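Local coordinates for MccB protein (Escherichia coli, PDB 6OM4) that uses ATP to adenylylate the N-formylated MccA peptide during microcin C7 biosynthesis, probably in the manner of ThiF/E1-type activating enzymes, at residues His277-Lys280 / Leu281-Arg285. Numbering follows the deposited sequence.
Sequences HKIK and LINSR
Leu-281, Ile-282, Asn-283 and Ser-284 each give their backbone N-H to the carbonyl four residues back, those of His-277, Lys-278, Ile-279 and Lys-280, so residues 277-284 form regular alpha-helix, part of helix 273-285. The straightest of the four bonds is Ile-282 N to Lys-278 O, 3.0 Å long with an N-H...O angle of 177°. The bond from Asn-283 N to Ile-279 O is 2.8 Å.

Ile-279 and Asn-283, one turn apart, form the main side-chain pair: they lie side by side and point the same way, with Ile-279 CG2 3.4 Å from Asn-283 ND2. CG2 is anti to the backbone N of Ile-279, next to the carbonyl carbon, which carries this methyl branch up the helix toward the amide. Beyond the pair, Asn-283 also touches Phe-217 and Tyr-268, while Ile-279 packs on Ala-270, so this face meets neighbouring loops. Ile-282 reaches back over the preceding turn, its CG1 3.4 Å from Lys-278 O.

Two polar ends, of Lys-280 and His-277, turn back to earlier residues of the same helix: Lys-280 NZ makes a salt bridge with Asp-276, and His-277 NE2 is hydrogen-bonded to Glu-273, one turn earlier. The segment sits at the periphery of the ThiF-family part of the chain, yet Ser-284 comes within about 8 Å of His-215, an ATP-binding residue, measured between side chains.

Ser-284 folds its hydroxyl back onto the helix. With chi1 at 69°, OG sits between its own N and carbonyl carbon and donates to Leu-281 O at 2.7 Å; Leu-281 O also accepts a hydrogen bond from Arg-285 N at 3.0 Å.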
loop_
_atom_site.group_PDB
_atom_site.type_symbol
_atom_site.label_atom_id
_atom_site.label_comp_id
_atom_site.label_asym_id
_atom_site.label_seq_id
_atom_site.Cartn_x
_atom_site.Cartn_y
_atom_site.Cartn_z
ATOM N N HIS A 277 -6.238 29.593 23.474
ATOM C CA HIS A 277 -6.204 30.501 22.336
ATOM C C HIS A 277 -4.785 30.594 21.756
ATOM O O HIS A 277 -4.661 30.649 20.539
ATOM C CB HIS A 277 -6.758 31.884 22.688
ATOM C CG HIS A 277 -8.214 31.888 23.026
ATOM N ND1 HIS A 277 -9.175 31.428 22.148
ATOM C CD2 HIS A 277 -8.878 32.374 24.102
ATOM C CE1 HIS A 277 -10.374 31.548 22.708
ATOM N NE2 HIS A 277 -10.228 32.137 23.903
ATOM N N LYS A 278 -3.727 30.584 22.597
ATOM C CA LYS A 278 -2.343 30.630 22.075
ATOM C C LYS A 278 -2.032 29.369 21.267
ATOM O O LYS A 278 -1.505 29.432 20.161
ATOM C CB LYS A 278 -1.323 30.875 23.198
ATOM C CG LYS A 278 -1.446 32.232 23.890
ATOM C CD LYS A 278 -0.437 32.444 25.014
ATOM C CE LYS A 278 -0.192 33.884 25.430
ATOM N NZ LYS A 278 -1.434 34.550 25.850
ATOM N N ILE A 279 -2.403 28.215 21.803
ATOM C CA ILE A 279 -2.222 26.950 21.137
ATOM C C ILE A 279 -2.948 26.934 19.783
ATOM O O ILE A 279 -2.373 26.518 18.761
ATOM C CB ILE A 279 -2.688 25.784 22.015
ATOM C CG1 ILE A 279 -1.792 25.675 23.249
ATOM C CG2 ILE A 279 -2.713 24.513 21.198
ATOM C CD1 ILE A 279 -2.281 24.724 24.285
ATOM N N LYS A 280 -4.208 27.377 19.778
ATOM C CA LYS A 280 -4.997 27.330 18.544
ATOM C C LYS A 280 -4.374 28.230 17.474
ATOM O O LYS A 280 -4.407 27.891 16.285
ATOM C CB LYS A 280 -6.444 27.688 18.868
ATOM C CG LYS A 280 -7.259 26.499 19.346
ATOM C CD LYS A 280 -8.470 26.880 20.156
ATOM C CE LYS A 280 -9.397 25.699 20.379
ATOM N NZ LYS A 280 -8.631 24.482 20.753
ATOM N N LEU A 281 -3.822 29.383 17.868
ATOM C CA LEU A 281 -3.199 30.229 16.920
ATOM C C LEU A 281 -1.969 29.535 16.320
ATOM O O LEU A 281 -1.797 29.511 15.140
ATOM C CB LEU A 281 -2.849 31.559 17.574
ATOM C CG LEU A 281 -2.244 32.643 16.677
ATOM C CD1 LEU A 281 -0.758 32.494 16.589
ATOM C CD2 LEU A 281 -2.866 32.726 15.297
ATOM N N ILE A 282 -1.068 29.039 17.170
ATOM C CA ILE A 282 0.144 28.362 16.728
ATOM C C ILE A 282 -0.244 27.210 15.789
ATOM O O ILE A 282 0.402 26.983 14.784
ATOM C CB ILE A 282 0.989 27.923 17.942
ATOM C CG1 ILE A 282 1.514 29.136 18.705
ATOM C CG2 ILE A 282 2.099 26.980 17.516
ATOM C CD1 ILE A 282 2.075 28.853 20.070
ATOM N N ASN A 283 -1.271 26.438 16.143
ATOM C CA ASN A 283 -1.594 25.247 15.334
ATOM C C ASN A 283 -2.288 25.677 14.028
ATOM O O ASN A 283 -2.173 25.012 13.013
ATOM C CB ASN A 283 -2.405 24.232 16.117
ATOM C CG ASN A 283 -1.571 23.488 17.149
ATOM O OD1 ASN A 283 -0.359 23.354 16.971
ATOM N ND2 ASN A 283 -2.215 22.945 18.183
ATOM N N SER A 284 -2.981 26.813 14.049
ATOM C CA SER A 284 -3.598 27.317 12.803
ATOM C C SER A 284 -2.507 27.780 11.831
ATOM O O SER A 284 -2.668 27.611 10.627
ATOM C CB SER A 284 -4.593 28.424 13.050
ATOM O OG SER A 284 -3.931 29.614 13.492
ATOM N N ARG A 285 -1.413 28.338 12.364
ATOM C CA ARG A 285 -0.300 28.829 11.545
ATOM C C ARG A 285 0.632 27.696 11.062
ATOM O O ARG A 285 1.488 27.906 10.145
ATOM C CB ARG A 285 0.479 29.878 12.331
ATOM C CG ARG A 285 -0.301 31.167 12.518
ATOM C CD ARG A 285 0.513 32.348 13.035
ATOM N NE ARG A 285 1.572 32.769 12.117
ATOM C CZ ARG A 285 1.401 33.488 11.013
ATOM N NH1 ARG A 285 0.211 33.967 10.680
ATOM N NH2 ARG A 285 2.431 33.724 10.223
#